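Local coordinates for protein fibrillarin-like rRNA/tRNA 2'-O-methyltransferase (Aeropyrum pernix, PDB 4DF3) that binds S-adenosylmethionine and probably uses it to methylate ribose 2'-hydroxyls of rRNA and tRNA at sites selected by a base-paired guide RNA, at residues Leu84-Gly89 / Arg116-Val121; Arg80-Gly85 / Tyr106-Ala111; His94-Ile99 / Arg125-Pro130. The protein carries 2 engineered substitutions. One frame throughout, in Å; residues are numbered along the deposited sequence.

In the fold
The three contacts build one side of a Rossmann-type methyltransferase domain. Contact 2 pairs strands 80-84 and 104-109 and carries part of the S-adenosylmethionine site at their C-terminal ends. Contact 1 starts from the same strand, sharing L84 and G85, and sets the loop that follows it against helix 112-121; its centre lies about 9 Å from that of contact 2, and both touch the ligand. Contact 3 is centred about 11 Å from each of the others. The I128 side chain, in its interface, lies about 10 Å from the ligand, and strand 128-132 extends the sheet: G107 N and F129 O, 2.8 Å apart, probably form a hydrogen bond. P130 and I128 also pack on L118 and I86 of contact 1.

Contact 1: Leu84-Gly89 / Arg116-Val121; sequences LGIASG and RDLLTV. With SAM (S-adenosylmethionine), chain C.
S88 and L118 bring their backbones to 4.1 Å, CA to CA, where the loop that leaves strand 80-84 brushes past the last turns of helix 112-121. The loop doubles back here in a type II' beta turn from I86 to G89, closed by the bond from G89 N to I86 O. A87 takes the second position of that turn with phi 57° and psi -135°, an unusual place for a residue with a side chain; its carbonyl is thereby turned to the helix, and L118 CB lies 3.4 Å from A87 O. G89, at positive phi, suits its place because a CB would meet the carbonyl O of S88 and also run into L118 CD1.

This is the glycine-rich loop that follows the first strand of Rossmann-type methyltransferases and embraces the methionine end of the cofactor. G85 O accepts a hydrogen bond of 3.1 Å from the SAM amino nitrogen N. A CB on G85 would strike the carbonyl O of L84 and come too near SAM O4'. The methyl of A87, which points away from the helix, is small enough to fit beside the ribose, A87 CB lying 3.5 Å from SAM O3'.

On the helix side L118 does most of the packing. With its CG anti to the backbone N (chi1 176°), it sends CD1 along the S88-G89 peptide, 3.5 Å from S88 C, while CD2 meets I86 CG2 at 3.8 Å; the two branched chains cross at about a right angle. V121 straddles the carbonyl of S88 with both methyls, CG1 being 3.4 Å from S88 O. D117 comes alongside at the more open end, its OD2 lying 3.5 Å from S88 CB.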
loop_
_atom_site.group_PDB
_atom_site.type_symbol
_atom_site.label_atom_id
_atom_site.label_comp_id
_atom_site.label_asym_id
_atom_site.label_seq_id
_atom_site.Cartn_x
_atom_site.Cartn_y
_atom_site.Cartn_z
ATOM N N LEU A 84 7.995 1.670 2.524
ATOM C CA LEU A 84 8.993 0.948 3.312
ATOM C C LEU A 84 8.619 -0.519 3.256
ATOM O O LEU A 84 7.531 -0.906 3.740
ATOM C CB LEU A 84 9.105 1.457 4.751
ATOM C CG LEU A 84 9.467 2.959 4.925
ATOM C CD1 LEU A 84 9.596 3.297 6.398
ATOM C CD2 LEU A 84 10.673 3.393 4.122
ATOM N N GLY A 85 9.481 -1.328 2.628
ATOM C CA GLY A 85 9.203 -2.775 2.585
ATOM C C GLY A 85 8.440 -3.183 1.332
ATOM O O GLY A 85 7.486 -3.990 1.423
ATOM N N ILE A 86 8.860 -2.684 0.177
ATOM C CA ILE A 86 8.080 -2.765 -1.052
ATOM C C ILE A 86 8.047 -4.248 -1.534
ATOM O O ILE A 86 7.141 -4.613 -2.283
ATOM C CB ILE A 86 8.543 -1.722 -2.154
ATOM C CG1 ILE A 86 7.742 -1.917 -3.463
ATOM C CG2 ILE A 86 10.029 -1.899 -2.546
ATOM C CD1 ILE A 86 8.109 -0.947 -4.587
ATOM N N ALA A 87 9.062 -5.035 -1.123
ATOM C CA ALA A 87 9.146 -6.449 -1.553
ATOM C C ALA A 87 9.165 -6.561 -3.104
ATOM O O ALA A 87 9.865 -5.810 -3.780
ATOM C CB ALA A 87 7.939 -7.229 -0.922
ATOM N N SER A 88 8.402 -7.480 -3.698
ATOM C CA SER A 88 8.403 -7.599 -5.161
ATOM C C SER A 88 7.342 -6.750 -5.892
ATOM O O SER A 88 7.076 -6.962 -7.075
ATOM C CB SER A 88 8.245 -9.067 -5.566
ATOM O OG SER A 88 7.192 -9.660 -4.803
ATOM N N GLY A 89 6.704 -5.814 -5.190
ATOM C CA GLY A 89 5.899 -4.834 -5.870
ATOM C C GLY A 89 4.408 -5.121 -5.975
ATOM O O GLY A 89 3.697 -4.376 -6.637
ATOM N N ARG A 116 15.952 -7.870 -6.902
ATOM C CA ARG A 116 16.070 -8.433 -8.261
ATOM C C ARG A 116 14.706 -8.776 -8.810
ATOM O O ARG A 116 14.404 -8.481 -9.971
ATOM C CB ARG A 116 16.927 -9.716 -8.249
ATOM C CG ARG A 116 18.422 -9.455 -8.299
ATOM C CD ARG A 116 19.213 -10.691 -8.800
ATOM N NE ARG A 116 19.231 -11.820 -7.855
ATOM C CZ ARG A 116 19.907 -11.844 -6.696
ATOM N NH1 ARG A 116 20.623 -10.799 -6.303
ATOM N NH2 ARG A 116 19.873 -12.923 -5.920
ATOM N N ASP A 117 13.897 -9.424 -7.957
ATOM C CA ASP A 117 12.539 -9.782 -8.305
ATOM C C ASP A 117 11.740 -8.545 -8.651
ATOM O O ASP A 117 11.122 -8.472 -9.719
ATOM C CB ASP A 117 11.870 -10.535 -7.157
ATOM C CG ASP A 117 10.828 -11.515 -7.637
ATOM O OD1 ASP A 117 11.001 -11.982 -8.777
ATOM O OD2 ASP A 117 9.860 -11.838 -6.874
ATOM N N LEU A 118 11.764 -7.559 -7.750
ATOM C CA LEU A 118 11.109 -6.281 -7.989
ATOM C C LEU A 118 11.582 -5.617 -9.271
ATOM O O LEU A 118 10.768 -5.044 -9.994
ATOM C CB LEU A 118 11.342 -5.313 -6.802
ATOM C CG LEU A 118 10.762 -3.904 -6.999
ATOM C CD1 LEU A 118 9.240 -3.962 -6.902
ATOM C CD2 LEU A 118 11.319 -2.948 -5.911
ATOM N N LEU A 119 12.883 -5.682 -9.565
ATOM C CA LEU A 119 13.393 -5.027 -10.792
ATOM C C LEU A 119 12.794 -5.660 -12.044
ATOM O O LEU A 119 12.653 -5.008 -13.074
ATOM C CB LEU A 119 14.926 -5.040 -10.877
ATOM C CG LEU A 119 15.720 -4.419 -9.725
ATOM C CD1 LEU A 119 17.216 -4.684 -9.866
ATOM C CD2 LEU A 119 15.426 -2.924 -9.531
ATOM N N THR A 120 12.415 -6.928 -11.887
ATOM C CA THR A 120 11.985 -7.829 -12.959
ATOM C C THR A 120 10.480 -7.778 -13.128
ATOM O O THR A 120 9.980 -8.074 -14.216
ATOM C CB THR A 120 12.504 -9.285 -12.660
ATOM O OG1 THR A 120 13.928 -9.306 -12.820
ATOM C CG2 THR A 120 11.895 -10.338 -13.574
ATOM N N VAL A 121 9.775 -7.428 -12.039
ATOM C CA VAL A 121 8.329 -7.131 -12.002
ATOM C C VAL A 121 8.035 -5.664 -12.416
ATOM O O VAL A 121 6.972 -5.361 -12.950
ATOM C CB VAL A 121 7.769 -7.336 -10.552
ATOM C CG1 VAL A 121 6.385 -6.806 -10.428
ATOM C CG2 VAL A 121 7.847 -8.829 -10.085
HETATM N N SAM C . 4.445 -4.507 1.186
HETATM C CA SAM C . 4.558 -5.771 0.403
HETATM C C SAM C . 3.232 -5.956 -0.339
HETATM O O SAM C . 2.159 -5.549 0.156
HETATM O OXT SAM C . 3.225 -6.506 -1.435
HETATM C CB SAM C . 4.815 -7.024 1.308
HETATM C CG SAM C . 6.006 -6.666 2.181
HETATM S SD SAM C . 6.890 -8.058 2.937
HETATM C CE SAM C . 5.637 -8.259 4.229
HETATM C "C5'" SAM C . 8.175 -7.183 3.905
HETATM C "C4'" SAM C . 9.423 -6.830 3.091
HETATM O "O4'" SAM C . 10.246 -5.859 3.736
HETATM C "C3'" SAM C . 10.377 -7.971 2.769
HETATM O "O3'" SAM C . 10.464 -7.993 1.340
HETATM C "C2'" SAM C . 11.684 -7.687 3.526
HETATM O "O2'" SAM C . 12.825 -8.079 2.797
HETATM C "C1'" SAM C . 11.649 -6.171 3.668
HETATM N N9 SAM C . 12.257 -5.645 4.906
HETATM C C8 SAM C . 12.262 -6.158 6.208
HETATM N N7 SAM C . 12.976 -5.282 7.017
HETATM C C5 SAM C . 13.415 -4.261 6.266
HETATM C C6 SAM C . 14.141 -3.123 6.578
HETATM N N6 SAM C . 14.624 -2.822 7.845
HETATM N N1 SAM C . 14.334 -2.304 5.475
HETATM C C2 SAM C . 13.929 -2.474 4.163
HETATM N N3 SAM C . 13.200 -3.617 3.884
HETATM C C4 SAM C . 12.993 -4.473 4.920
#

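Contact 2: Arg80-Gly85 / Tyr106-Ala111; sequences RILYLG and YGVEFA. With SAM (S-adenosylmethionine), chain C.
V108 CG2 rests against two leucine branches, 3.8 Å from L82 CD1 and 3.9 Å from L84 CD2. In this beta-alpha-beta unit of the Rossmann-type fold the two parallel strands are linked through helix 90-99 as crossover; the branched L82, L84 and V108 point to the other face, toward helix 160-171. Between the strands Y106 N bonds to I81 O, Y83 N to Y106 O, V108 N to Y83 O and G85 N to V108 O. G107 has no side chain on the face that bears Y83, and I86 CG2 packs against its carbonyl carbon.

At the C-terminal ends the pair turns polar. Y83 swings its ring away from the backbone N (chi1 -167°), rising on the face away from V108, and its OH receives a very short bond, 2.5 Å, from the SAM amino nitrogen N. E109 grips the ribose diol with both oxygens: SAM O3' donates to OE1 at 2.7 Å and SAM O2' to OE2 at 2.6 Å. F110 lays one ring face over the adenine, whose C5 lies 3.4 Å above the ring centre. A serine in its place would probably leave that adenine face without its flat apolar cover and the base freer to shift. The diol-binding carboxylate is itself steadied by A111 N, which donates to the anti lone pair of E109 OE2 at 3.0 Å.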
loop_
_atom_site.group_PDB
_atom_site.type_symbol
_atom_site.label_atom_id
_atom_site.label_comp_id
_atom_site.label_asym_id
_atom_site.label_seq_id
_atom_site.Cartn_x
_atom_site.Cartn_y
_atom_site.Cartn_z
ATOM N N ARG A 80 3.515 11.368 -4.544
ATOM C CA ARG A 80 4.826 10.814 -4.320
ATOM C C ARG A 80 4.713 10.069 -2.977
ATOM O O ARG A 80 4.229 10.664 -1.969
ATOM C CB ARG A 80 5.796 11.980 -4.139
ATOM C CG ARG A 80 5.837 12.955 -5.329
ATOM C CD ARG A 80 6.221 12.301 -6.584
ATOM N NE ARG A 80 5.919 13.114 -7.777
ATOM C CZ ARG A 80 6.816 13.829 -8.473
ATOM N NH1 ARG A 80 8.111 13.861 -8.117
ATOM N NH2 ARG A 80 6.412 14.516 -9.544
ATOM N N ILE A 81 5.143 8.800 -2.958
ATOM C CA ILE A 81 4.916 7.894 -1.827
ATOM C C ILE A 81 6.230 7.246 -1.427
ATOM O O ILE A 81 6.978 6.713 -2.283
ATOM C CB ILE A 81 3.914 6.764 -2.233
ATOM C CG1 ILE A 81 2.511 7.350 -2.496
ATOM C CG2 ILE A 81 3.769 5.726 -1.121
ATOM C CD1 ILE A 81 1.608 6.353 -3.181
ATOM N N LEU A 82 6.527 7.274 -0.129
ATOM C CA LEU A 82 7.667 6.531 0.340
ATOM C C LEU A 82 7.106 5.190 0.850
ATOM O O LEU A 82 6.310 5.141 1.784
ATOM C CB LEU A 82 8.363 7.256 1.495
ATOM C CG LEU A 82 9.472 6.468 2.241
ATOM C CD1 LEU A 82 10.537 6.018 1.226
ATOM C CD2 LEU A 82 10.113 7.431 3.313
ATOM N N TYR A 83 7.582 4.115 0.249
ATOM C CA TYR A 83 7.068 2.769 0.568
ATOM C C TYR A 83 8.174 1.933 1.226
ATOM O O TYR A 83 9.168 1.581 0.547
ATOM C CB TYR A 83 6.598 2.115 -0.726
ATOM C CG TYR A 83 5.748 0.856 -0.543
ATOM C CD1 TYR A 83 4.653 0.647 -1.339
ATOM C CD2 TYR A 83 6.099 -0.144 0.378
ATOM C CE1 TYR A 83 3.944 -0.543 -1.256
ATOM C CE2 TYR A 83 5.338 -1.345 0.525
ATOM C CZ TYR A 83 4.290 -1.526 -0.326
ATOM O OH TYR A 83 3.547 -2.680 -0.258
ATOM N N LEU A 84 7.995 1.670 2.524
ATOM C CA LEU A 84 8.993 0.948 3.312
ATOM C C LEU A 84 8.619 -0.519 3.256
ATOM O O LEU A 84 7.531 -0.906 3.740
ATOM C CB LEU A 84 9.105 1.457 4.751
ATOM C CG LEU A 84 9.467 2.959 4.925
ATOM C CD1 LEU A 84 9.596 3.297 6.398
ATOM C CD2 LEU A 84 10.673 3.393 4.122
ATOM N N GLY A 85 9.481 -1.328 2.628
ATOM C CA GLY A 85 9.203 -2.775 2.585
ATOM C C GLY A 85 8.440 -3.183 1.332
ATOM O O GLY A 85 7.486 -3.990 1.423
ATOM N N TYR A 106 8.698 5.559 -4.084
ATOM C CA TYR A 106 10.070 5.289 -3.748
ATOM C C TYR A 106 10.025 4.044 -2.902
ATOM O O TYR A 106 9.469 4.059 -1.762
ATOM C CB TYR A 106 10.669 6.443 -2.958
ATOM C CG TYR A 106 10.786 7.709 -3.755
ATOM C CD1 TYR A 106 11.958 7.967 -4.538
ATOM C CD2 TYR A 106 9.814 8.710 -3.623
ATOM C CE1 TYR A 106 12.089 9.193 -5.230
ATOM C CE2 TYR A 106 9.934 9.902 -4.333
ATOM C CZ TYR A 106 11.085 10.122 -5.128
ATOM O OH TYR A 106 11.245 11.328 -5.823
ATOM N N GLY A 107 10.536 2.949 -3.465
ATOM C CA GLY A 107 10.338 1.650 -2.815
ATOM C C GLY A 107 11.583 1.159 -2.146
ATOM O O GLY A 107 12.497 0.714 -2.810
ATOM N N VAL A 108 11.587 1.192 -0.821
ATOM C CA VAL A 108 12.733 0.731 -0.019
ATOM C C VAL A 108 12.601 -0.742 0.323
ATOM O O VAL A 108 11.612 -1.178 0.876
ATOM C CB VAL A 108 12.858 1.589 1.273
ATOM C CG1 VAL A 108 14.054 1.100 2.202
ATOM C CG2 VAL A 108 12.923 3.063 0.947
ATOM N N GLU A 109 13.658 -1.502 0.077
ATOM C CA GLU A 109 13.670 -2.948 0.267
ATOM C C GLU A 109 15.119 -3.301 0.511
ATOM O O GLU A 109 16.002 -2.830 -0.279
ATOM C CB GLU A 109 13.195 -3.654 -1.029
ATOM C CG GLU A 109 13.406 -5.178 -1.076
ATOM C CD GLU A 109 12.790 -5.870 0.105
ATOM O OE1 GLU A 109 11.544 -5.711 0.394
ATOM O OE2 GLU A 109 13.577 -6.528 0.829
ATOM N N PHE A 110 15.380 -4.081 1.574
ATOM C CA PHE A 110 16.802 -4.383 1.964
ATOM C C PHE A 110 17.388 -5.726 1.512
ATOM O O PHE A 110 18.590 -5.937 1.694
ATOM C CB PHE A 110 17.122 -4.104 3.424
ATOM C CG PHE A 110 16.641 -5.146 4.422
ATOM C CD1 PHE A 110 17.189 -5.121 5.739
ATOM C CD2 PHE A 110 15.685 -6.118 4.096
ATOM C CE1 PHE A 110 16.776 -6.034 6.721
ATOM C CE2 PHE A 110 15.266 -7.058 5.073
ATOM C CZ PHE A 110 15.805 -7.025 6.377
ATOM N N ALA A 111 16.556 -6.617 0.952
ATOM C CA ALA A 111 17.046 -7.943 0.510
ATOM C C ALA A 111 17.375 -7.899 -0.969
ATOM O O ALA A 111 16.480 -7.715 -1.775
ATOM C CB ALA A 111 16.055 -9.078 0.822
HETATM N N SAM C . 4.445 -4.507 1.186
HETATM C CA SAM C . 4.558 -5.771 0.403
HETATM C C SAM C . 3.232 -5.956 -0.339
HETATM O O SAM C . 2.159 -5.549 0.156
HETATM O OXT SAM C . 3.225 -6.506 -1.435
HETATM C CB SAM C . 4.815 -7.024 1.308
HETATM C CG SAM C . 6.006 -6.666 2.181
HETATM S SD SAM C . 6.890 -8.058 2.937
HETATM C CE SAM C . 5.637 -8.259 4.229
HETATM C "C5'" SAM C . 8.175 -7.183 3.905
HETATM C "C4'" SAM C . 9.423 -6.830 3.091
HETATM O "O4'" SAM C . 10.246 -5.859 3.736
HETATM C "C3'" SAM C . 10.377 -7.971 2.769
HETATM O "O3'" SAM C . 10.464 -7.993 1.340
HETATM C "C2'" SAM C . 11.684 -7.687 3.526
HETATM O "O2'" SAM C . 12.825 -8.079 2.797
HETATM C "C1'" SAM C . 11.649 -6.171 3.668
HETATM N N9 SAM C . 12.257 -5.645 4.906
HETATM C C8 SAM C . 12.262 -6.158 6.208
HETATM N N7 SAM C . 12.976 -5.282 7.017
HETATM C C5 SAM C . 13.415 -4.261 6.266
HETATM C C6 SAM C . 14.141 -3.123 6.578
HETATM N N6 SAM C . 14.624 -2.822 7.845
HETATM N N1 SAM C . 14.334 -2.304 5.475
HETATM C C2 SAM C . 13.929 -2.474 4.163
HETATM N N3 SAM C . 13.200 -3.617 3.884
HETATM C C4 SAM C . 12.993 -4.473 4.920
#

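Contact 3: His94-Ile99 / Arg125-Pro130; sequences HMSDII and RRNIFP
The type I beta turn from R125 to I128, which leads into edge strand 128-132 of the Rossmann-type sheet, docks on helix 90-99 through a buried polar network centred on S96. A small hydroxyl fits here because it can both give and accept. S96 OG, set opposite the backbone N (chi1 159°), faces the turn, donates to an in-plane lone pair of N127 OD1 at 2.6 Å and accepts from R125 NH1 at 2.9 Å. N127 uses its other end too: ND2 reaches S96 O at 3.1 Å, tilted 29° from that carbonyl plane, and also bonds to G100 O, tying the turn to the end of the helix. I128 CG1 packs on S96 CB, and I99 CG1 lies against the amide nitrogen N127 ND2.

R125, extended from CG to NE, reaches past S96 to make a salt bridge with D97. That carboxylate also faces the N-terminal sheet, where its OD2 meets T30 and R53, so the aspartate helps join the two domains. The guanidinium grips it end-on, both nitrogens approaching one oxygen from the same face of the carboxylate: D97 OD1 lies 2.9 Å from R125 NH1 and 3.1 Å from R125 NH2.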
loop_
_atom_site.group_PDB
_atom_site.type_symbol
_atom_site.label_atom_id
_atom_site.label_comp_id
_atom_site.label_asym_id
_atom_site.label_seq_id
_atom_site.Cartn_x
_atom_site.Cartn_y
_atom_site.Cartn_z
ATOM N N HIS A 94 -0.274 -1.651 -7.668
ATOM C CA HIS A 94 -1.555 -0.966 -7.638
ATOM C C HIS A 94 -1.448 0.500 -7.237
ATOM O O HIS A 94 -2.220 1.347 -7.806
ATOM C CB HIS A 94 -2.572 -1.736 -6.739
ATOM C CG HIS A 94 -2.891 -3.106 -7.282
ATOM N ND1 HIS A 94 -3.800 -3.334 -8.301
ATOM C CD2 HIS A 94 -2.382 -4.310 -6.945
ATOM C CE1 HIS A 94 -3.807 -4.630 -8.586
ATOM N NE2 HIS A 94 -2.972 -5.244 -7.758
ATOM N N MET A 95 -0.547 0.834 -6.327
ATOM C CA MET A 95 -0.322 2.275 -6.025
ATOM C C MET A 95 0.136 2.961 -7.326
ATOM O O MET A 95 -0.351 4.050 -7.668
ATOM C CB MET A 95 0.726 2.476 -4.956
ATOM C CG MET A 95 0.246 2.042 -3.642
ATOM S SD MET A 95 1.669 2.162 -2.544
ATOM C CE MET A 95 1.038 1.880 -0.895
ATOM N N SER A 96 1.028 2.298 -8.067
ATOM C CA SER A 96 1.569 2.839 -9.339
ATOM C C SER A 96 0.418 3.078 -10.336
ATOM O O SER A 96 0.366 4.168 -10.945
ATOM C CB SER A 96 2.661 1.884 -9.919
ATOM O OG SER A 96 2.856 2.091 -11.303
ATOM N N ASP A 97 -0.533 2.109 -10.444
ATOM C CA ASP A 97 -1.715 2.367 -11.271
ATOM C C ASP A 97 -2.475 3.665 -10.882
ATOM O O ASP A 97 -2.875 4.420 -11.750
ATOM C CB ASP A 97 -2.692 1.186 -11.242
ATOM C CG ASP A 97 -2.165 -0.037 -11.977
ATOM O OD1 ASP A 97 -1.254 0.078 -12.858
ATOM O OD2 ASP A 97 -2.701 -1.156 -11.709
ATOM N N ILE A 98 -2.746 3.830 -9.581
ATOM C CA ILE A 98 -3.586 4.946 -9.081
ATOM C C ILE A 98 -2.905 6.267 -9.244
ATOM O O ILE A 98 -3.505 7.236 -9.740
ATOM C CB ILE A 98 -3.955 4.688 -7.592
ATOM C CG1 ILE A 98 -4.868 3.438 -7.569
ATOM C CG2 ILE A 98 -4.724 5.847 -6.950
ATOM C CD1 ILE A 98 -4.963 2.845 -6.136
ATOM N N ILE A 99 -1.630 6.302 -8.860
ATOM C CA ILE A 99 -0.899 7.586 -8.881
ATOM C C ILE A 99 -0.602 8.076 -10.265
ATOM O O ILE A 99 -0.457 9.296 -10.468
ATOM C CB ILE A 99 0.426 7.579 -8.036
ATOM C CG1 ILE A 99 1.503 6.719 -8.656
ATOM C CG2 ILE A 99 0.094 7.187 -6.578
ATOM C CD1 ILE A 99 2.755 6.503 -7.701
ATOM N N ARG A 125 7.440 -0.276 -15.343
ATOM C CA ARG A 125 6.639 0.727 -14.581
ATOM C C ARG A 125 7.549 1.815 -14.122
ATOM O O ARG A 125 8.240 1.682 -13.100
ATOM C CB ARG A 125 6.048 0.120 -13.323
ATOM C CG ARG A 125 4.941 -0.684 -13.590
ATOM C CD ARG A 125 4.206 -1.026 -12.354
ATOM N NE ARG A 125 3.056 -1.807 -12.845
ATOM C CZ ARG A 125 1.816 -1.329 -13.009
ATOM N NH1 ARG A 125 1.588 -0.087 -12.700
ATOM N NH2 ARG A 125 0.801 -2.114 -13.480
ATOM N N ARG A 126 7.564 2.900 -14.863
ATOM C CA ARG A 126 8.591 3.856 -14.665
ATOM C C ARG A 126 8.268 4.909 -13.621
ATOM O O ARG A 126 9.016 5.862 -13.466
ATOM C CB ARG A 126 8.964 4.441 -16.006
ATOM C CG ARG A 126 9.602 3.341 -16.795
ATOM C CD ARG A 126 9.774 3.708 -18.206
ATOM N NE ARG A 126 10.242 2.520 -18.905
ATOM C CZ ARG A 126 10.527 2.498 -20.199
ATOM N NH1 ARG A 126 10.370 3.595 -20.917
ATOM N NH2 ARG A 126 10.929 1.362 -20.758
ATOM N N ASN A 127 7.159 4.722 -12.890
ATOM C CA ASN A 127 6.866 5.607 -11.791
ATOM C C ASN A 127 7.194 4.896 -10.474
ATOM O O ASN A 127 6.855 5.393 -9.405
ATOM C CB ASN A 127 5.410 6.124 -11.844
ATOM C CG ASN A 127 4.399 5.023 -11.656
ATOM O OD1 ASN A 127 4.736 3.877 -11.645
ATOM N ND2 ASN A 127 3.145 5.390 -11.493
ATOM N N ILE A 128 7.843 3.734 -10.548
ATOM C CA ILE A 128 8.368 3.111 -9.355
ATOM C C ILE A 128 9.897 3.242 -9.318
ATOM O O ILE A 128 10.604 2.836 -10.290
ATOM C CB ILE A 128 7.970 1.607 -9.170
ATOM C CG1 ILE A 128 6.458 1.440 -9.085
ATOM C CG2 ILE A 128 8.637 1.026 -7.949
ATOM C CD1 ILE A 128 5.994 -0.085 -9.165
ATOM N N PHE A 129 10.399 3.743 -8.171
ATOM C CA PHE A 129 11.846 4.037 -7.992
ATOM C C PHE A 129 12.382 3.193 -6.845
ATOM O O PHE A 129 12.237 3.559 -5.649
ATOM C CB PHE A 129 12.022 5.548 -7.663
ATOM C CG PHE A 129 11.846 6.466 -8.859
ATOM C CD1 PHE A 129 12.938 7.196 -9.355
ATOM C CD2 PHE A 129 10.593 6.636 -9.473
ATOM C CE1 PHE A 129 12.773 8.096 -10.485
ATOM C CE2 PHE A 129 10.445 7.503 -10.627
ATOM C CZ PHE A 129 11.545 8.213 -11.101
ATOM N N PRO A 130 12.966 2.016 -7.166
ATOM C CA PRO A 130 13.424 1.137 -6.088
ATOM C C PRO A 130 14.728 1.714 -5.481
ATOM O O PRO A 130 15.589 2.321 -6.185
ATOM C CB PRO A 130 13.661 -0.238 -6.800
ATOM C CG PRO A 130 12.973 -0.078 -8.160
ATOM C CD PRO A 130 13.177 1.397 -8.480
#